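Local coordinates for M32 carboxypeptidase (Pyrococcus furiosus, PDB 1KA2), which removes amino acids one after another from the C-terminus of peptides, as a cobalt-dependent metallocarboxypeptidase of family M32 with broad specificity, at residues L217-L220 / Q221-F225; A458-E462 / K463-W467. All blocks are in the same frame, centred on the assembly; numbering follows the deposited sequence.

Contact 1: L217-L220 / Q221-F225; sequences LWIL and QKFGF
Lys222 lays its aliphatic chain over one face of the Trp218 indole, one turn earlier in helix 209-223, a CH-pi contact just before a Schellman motif ends that helix. Lys222 CG sits 3.6 Å from the centroid of the six-membered ring of Trp218, almost on its normal, and CE of the same lysine comes down farther along, 3.4 Å from Trp218 CZ2. Two torsions make this possible: Trp218 CG lies anti to its backbone nitrogen (chi1 -173°), which swings the ring toward the following turn, and the Lys222 chain bends at chi2 (-57°) to run across it. The indole also rests on Ile319 and Val322 of helix 313-326.

Round the helix, Ile219 and Phe223 point the same way, and Ile219 CG2 stands over the Phe223 ring, displaced toward its rim, 4.0 Å from the centroid. That ring is buried in an aromatic group with Phe271, Trp305 and Phe453, the last two meeting it edge-to-face. On the backbone, Phe223 N donates to Ile219 O over 2.9 Å, near the end of the helix.

Gly224 takes the positive phi (83°) of the C-prime residue, a backbone shape in which a beta carbon would crowd the carbonyl oxygen of Phe223. Its nitrogen makes a weak bond to Gln221 O, while the chain reverses to let Phe225 N bond Leu220 O at 2.9 Å. The reversal folds Phe225 back beside Leu220, both side chains pointing the same way into the buried layer formed with helix 261-278 and strand 231-235. Here Leu220 CD1 reaches Phe225 CD2 at 3.7 Å, and CD2 of the same leucine lies 4.1 Å from Phe225 CG.

Contact 2: A458-E462 / K463-W467; sequences AWLRE and KIHRW
Lys463 starts its run with CB, 3.4 Å from Trp459 O, the carbonyl that its own backbone nitrogen bonds. CG, anti to the carbonyl carbon of Lys463 (chi1 -65°), then stands over the centre of the six-membered ring of Trp459, 3.6 Å from the centroid, in a CH-pi contact. Beyond it CE skirts CZ2, and Lys463 NZ ends as an off-centre cation-pi partner of the five-membered ring of Trp459, 4.3 Å from its centroid. Asp440, on helix 421-440, takes a hydrogen bond from Trp459 NE1 and forms a long, weak ion pair with Lys463 NZ, giving ring and ammonium a common acidic neighbour.

These turns belong to the C-terminal end of helix 454-465, where the coil widens into a pi-type turn. Leu460 O accepts from both Ile464 N and His465 N, one from above the carbonyl plane and one from below; the next bond, Arg466 N to Arg461 O at 3.0 Å, keeps the wider spacing. Past the widening, the buried His465 ring lies beside Leu460, and Leu460 CB stands over one face, 3.6 Å from His465 CE1. Both ring nitrogens are bonded, NE2 to Gln301 and ND1 to Gln279, fixing its rotation, and Tyr276 stacks on it.

On the more exposed flank Glu462 and Arg466 form a salt bridge. Glu462 OE2 offers its syn lone pair to Arg466 NH1 at 2.7 Å, close to the guanidinium plane, although carboxylate and guanidinium stand 84° apart. Arg466 CG lies over the centre of the Trp467 ring, and Trp467 NE1 makes a weak 2.8 Å bond to Glu462 O.

Overall arrangement
Contact 1 and contact 2 sit at the C-terminal ends of two helices, 209-223 and 454-465; their centres are 20 Å apart and their nearest atoms about 9 Å, without touching. Both pack against the metal-bearing core. Helix 261-278, which carries the HEXXH motif, meets Phe225 and Phe223 of contact 1 and Ile464 and His465 of contact 2, while Trp305 of helix 295-309 touches Phe223 and Leu460 alike. The side chains of Phe225 and His465 each lie about 9 Å from that of the metal ligand His273 and about 13 Å from the bound magnesium; that of Phe225 is about 7 Å from the side chain of Glu270, the predicted proton donor/acceptor.

Contact 1: L217-L220 / Q221-F225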
loop_
_atom_site.group_PDB
_atom_site.type_symbol
_atom_site.label_atom_id
_atom_site.label_comp_id
_atom_site.label_asym_id
_atom_site.label_seq_id
_atom_site.Cartn_x
_atom_site.Cartn_y
_atom_site.Cartn_z
ATOM N N LEU A 217 10.191 2.468 20.095
ATOM C CA LEU A 217 8.854 3.042 20.273
ATOM C C LEU A 217 8.883 4.183 21.304
ATOM O O LEU A 217 8.311 5.255 21.086
ATOM C CB LEU A 217 7.870 1.968 20.756
ATOM C CG LEU A 217 6.381 2.112 20.395
ATOM C CD1 LEU A 217 5.526 1.447 21.493
ATOM C CD2 LEU A 217 5.994 3.579 20.247
ATOM N N TRP A 218 9.555 3.934 22.427
ATOM C CA TRP A 218 9.660 4.914 23.500
ATOM C C TRP A 218 10.366 6.178 23.025
ATOM O O TRP A 218 9.963 7.292 23.367
ATOM C CB TRP A 218 10.443 4.325 24.672
ATOM C CG TRP A 218 10.480 5.198 25.900
ATOM C CD1 TRP A 218 9.569 5.212 26.922
ATOM C CD2 TRP A 218 11.504 6.134 26.263
ATOM N NE1 TRP A 218 9.968 6.090 27.900
ATOM C CE2 TRP A 218 11.151 6.668 27.526
ATOM C CE3 TRP A 218 12.685 6.570 25.649
ATOM C CZ2 TRP A 218 11.941 7.618 28.189
ATOM C CZ3 TRP A 218 13.472 7.516 26.306
ATOM C CH2 TRP A 218 13.094 8.028 27.566
ATOM N N ILE A 219 11.429 6.008 22.248
ATOM C CA ILE A 219 12.163 7.161 21.752
ATOM C C ILE A 219 11.299 7.968 20.783
ATOM O O ILE A 219 11.252 9.202 20.856
ATOM C CB ILE A 219 13.471 6.736 21.054
ATOM C CG1 ILE A 219 14.422 6.129 22.088
ATOM C CG2 ILE A 219 14.112 7.934 20.352
ATOM C CD1 ILE A 219 15.763 5.689 21.525
ATOM N N LEU A 220 10.599 7.289 19.881
ATOM C CA LEU A 220 9.767 8.021 18.938
ATOM C C LEU A 220 8.651 8.808 19.639
ATOM O O LEU A 220 8.310 9.907 19.207
ATOM C CB LEU A 220 9.204 7.079 17.876
ATOM C CG LEU A 220 10.258 6.599 16.862
ATOM C CD1 LEU A 220 9.616 5.644 15.871
ATOM C CD2 LEU A 220 10.866 7.797 16.126
ATOM N N GLN A 221 8.092 8.268 20.721
ATOM C CA GLN A 221 7.046 8.992 21.447
ATOM C C GLN A 221 7.687 10.176 22.179
ATOM O O GLN A 221 7.058 11.222 22.361
ATOM C CB GLN A 221 6.347 8.074 22.447
ATOM C CG GLN A 221 5.951 6.733 21.852
ATOM C CD GLN A 221 5.161 5.853 22.820
ATOM O OE1 GLN A 221 3.950 5.715 22.680
ATOM N NE2 GLN A 221 5.834 5.267 23.800
ATOM N N LYS A 222 8.943 10.019 22.586
ATOM C CA LYS A 222 9.636 11.105 23.259
ATOM C C LYS A 222 9.881 12.236 22.279
ATOM O O LYS A 222 9.917 13.403 22.669
ATOM C CB LYS A 222 10.953 10.617 23.860
ATOM C CG LYS A 222 10.761 9.873 25.162
ATOM C CD LYS A 222 10.028 10.750 26.169
ATOM C CE LYS A 222 9.612 9.948 27.390
ATOM N NZ LYS A 222 8.838 10.780 28.354
ATOM N N PHE A 223 10.048 11.882 21.007
ATOM C CA PHE A 223 10.265 12.869 19.946
ATOM C C PHE A 223 8.937 13.482 19.503
ATOM O O PHE A 223 8.916 14.485 18.783
ATOM C CB PHE A 223 10.915 12.225 18.711
ATOM C CG PHE A 223 12.383 11.904 18.868
ATOM C CD1 PHE A 223 13.120 12.385 19.947
ATOM C CD2 PHE A 223 13.041 11.147 17.893
ATOM C CE1 PHE A 223 14.483 12.121 20.051
ATOM C CE2 PHE A 223 14.407 10.878 17.987
ATOM C CZ PHE A 223 15.129 11.365 19.066
ATOM N N GLY A 224 7.830 12.870 19.909
ATOM C CA GLY A 224 6.537 13.384 19.499
ATOM C C GLY A 224 6.137 12.895 18.113
ATOM O O GLY A 224 5.299 13.506 17.443
ATOM N N PHE A 225 6.750 11.794 17.677
ATOM C CA PHE A 225 6.448 11.193 16.378
ATOM C C PHE A 225 4.963 10.817 16.475
ATOM O O PHE A 225 4.574 10.014 17.323
ATOM C CB PHE A 225 7.336 9.960 16.170
ATOM C CG PHE A 225 7.345 9.439 14.756
ATOM C CD1 PHE A 225 7.581 10.296 13.690
ATOM C CD2 PHE A 225 7.163 8.088 14.501
ATOM C CE1 PHE A 225 7.641 9.820 12.383
ATOM C CE2 PHE A 225 7.221 7.597 13.198
ATOM C CZ PHE A 225 7.464 8.472 12.135
#

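Contact 2: A458-E462 / K463-W467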
loop_
_atom_site.group_PDB
_atom_site.type_symbol
_atom_site.label_atom_id
_atom_site.label_comp_id
_atom_site.label_asym_id
_atom_site.label_seq_id
_atom_site.Cartn_x
_atom_site.Cartn_y
_atom_site.Cartn_z
ATOM N N ALA A 458 10.361 23.065 16.263
ATOM C CA ALA A 458 9.804 24.302 15.719
ATOM C C ALA A 458 10.881 25.169 15.050
ATOM O O ALA A 458 10.617 25.849 14.055
ATOM C CB ALA A 458 9.106 25.087 16.837
ATOM N N TRP A 459 12.093 25.144 15.597
ATOM C CA TRP A 459 13.190 25.932 15.027
ATOM C C TRP A 459 13.481 25.387 13.635
ATOM O O TRP A 459 13.654 26.149 12.689
ATOM C CB TRP A 459 14.446 25.819 15.899
ATOM C CG TRP A 459 15.556 26.737 15.491
ATOM C CD1 TRP A 459 15.832 27.973 16.008
ATOM C CD2 TRP A 459 16.559 26.483 14.499
ATOM N NE1 TRP A 459 16.949 28.500 15.405
ATOM C CE2 TRP A 459 17.415 27.608 14.475
ATOM C CE3 TRP A 459 16.819 25.416 13.631
ATOM C CZ2 TRP A 459 18.514 27.694 13.618
ATOM C CZ3 TRP A 459 17.918 25.502 12.775
ATOM C CH2 TRP A 459 18.749 26.635 12.778
ATOM N N LEU A 460 13.528 24.059 13.523
ATOM C CA LEU A 460 13.777 23.410 12.242
ATOM C C LEU A 460 12.661 23.740 11.247
ATOM O O LEU A 460 12.920 23.973 10.072
ATOM C CB LEU A 460 13.884 21.887 12.415
ATOM C CG LEU A 460 15.248 21.174 12.566
ATOM C CD1 LEU A 460 16.409 22.092 12.207
ATOM C CD2 LEU A 460 15.400 20.667 13.955
ATOM N N ARG A 461 11.419 23.778 11.723
ATOM C CA ARG A 461 10.285 24.081 10.851
ATOM C C ARG A 461 10.413 25.451 10.199
ATOM O O ARG A 461 10.378 25.576 8.975
ATOM C CB ARG A 461 8.974 24.012 11.643
ATOM C CG ARG A 461 7.729 24.301 10.822
ATOM C CD ARG A 461 6.507 23.731 11.514
ATOM N NE ARG A 461 5.492 23.311 10.550
ATOM C CZ ARG A 461 4.523 22.432 10.811
ATOM N NH1 ARG A 461 4.426 21.875 12.016
ATOM N NH2 ARG A 461 3.655 22.093 9.861
ATOM N N GLU A 462 10.558 26.478 11.029
ATOM C CA GLU A 462 10.678 27.849 10.551
ATOM C C GLU A 462 11.882 28.079 9.659
ATOM O O GLU A 462 11.789 28.792 8.658
ATOM C CB GLU A 462 10.762 28.819 11.732
ATOM C CG GLU A 462 9.447 29.472 12.095
ATOM C CD GLU A 462 8.863 30.274 10.949
ATOM O OE1 GLU A 462 9.567 31.169 10.420
ATOM O OE2 GLU A 462 7.698 30.007 10.582
ATOM N N LYS A 463 13.015 27.486 10.021
ATOM C CA LYS A 463 14.224 27.686 9.233
ATOM C C LYS A 463 14.301 26.857 7.953
ATOM O O LYS A 463 14.655 27.378 6.896
ATOM C CB LYS A 463 15.467 27.416 10.095
ATOM C CG LYS A 463 15.667 28.385 11.254
ATOM C CD LYS A 463 15.787 29.816 10.756
ATOM C CE LYS A 463 16.345 30.760 11.821
ATOM N NZ LYS A 463 15.422 30.960 12.974
ATOM N N ILE A 464 13.944 25.576 8.035
ATOM C CA ILE A 464 14.037 24.687 6.873
ATOM C C ILE A 464 12.742 24.096 6.299
ATOM O O ILE A 464 12.406 24.320 5.135
ATOM C CB ILE A 464 14.952 23.482 7.187
ATOM C CG1 ILE A 464 16.291 23.951 7.770
ATOM C CG2 ILE A 464 15.162 22.663 5.931
ATOM C CD1 ILE A 464 17.090 24.858 6.860
ATOM N N HIS A 465 12.038 23.329 7.125
ATOM C CA HIS A 465 10.821 22.610 6.734
ATOM C C HIS A 465 9.665 23.306 6.000
ATOM O O HIS A 465 9.330 22.931 4.875
ATOM C CB HIS A 465 10.267 21.887 7.966
ATOM C CG HIS A 465 11.280 21.024 8.665
ATOM N ND1 HIS A 465 11.018 20.381 9.855
ATOM C CD2 HIS A 465 12.551 20.693 8.330
ATOM C CE1 HIS A 465 12.084 19.689 10.224
ATOM N NE2 HIS A 465 13.027 19.864 9.316
ATOM N N ARG A 466 9.045 24.299 6.630
ATOM C CA ARG A 466 7.900 24.973 6.025
ATOM C C ARG A 466 8.142 25.492 4.621
ATOM O O ARG A 466 7.196 25.699 3.864
ATOM C CB ARG A 466 7.429 26.132 6.903
ATOM C CG ARG A 466 8.457 27.249 7.065
ATOM C CD ARG A 466 7.837 28.472 7.746
ATOM N NE ARG A 466 6.783 29.048 6.913
ATOM C CZ ARG A 466 6.029 30.089 7.255
ATOM N NH1 ARG A 466 6.199 30.693 8.428
ATOM N NH2 ARG A 466 5.099 30.526 6.416
ATOM N N TRP A 467 9.407 25.699 4.267
ATOM C CA TRP A 467 9.736 26.223 2.952
ATOM C C TRP A 467 9.610 25.211 1.817
ATOM O O TRP A 467 9.576 25.594 0.645
ATOM C CB TRP A 467 11.143 26.833 2.973
ATOM C CG TRP A 467 11.268 27.904 4.018
ATOM C CD1 TRP A 467 12.140 27.933 5.069
ATOM C CD2 TRP A 467 10.422 29.053 4.169
ATOM N NE1 TRP A 467 11.882 29.020 5.868
ATOM C CE2 TRP A 467 10.833 29.724 5.337
ATOM C CE3 TRP A 467 9.354 29.576 3.430
ATOM C CZ2 TRP A 467 10.213 30.896 5.788
ATOM C CZ3 TRP A 467 8.735 30.747 3.880
ATOM C CH2 TRP A 467 9.169 31.390 5.049
#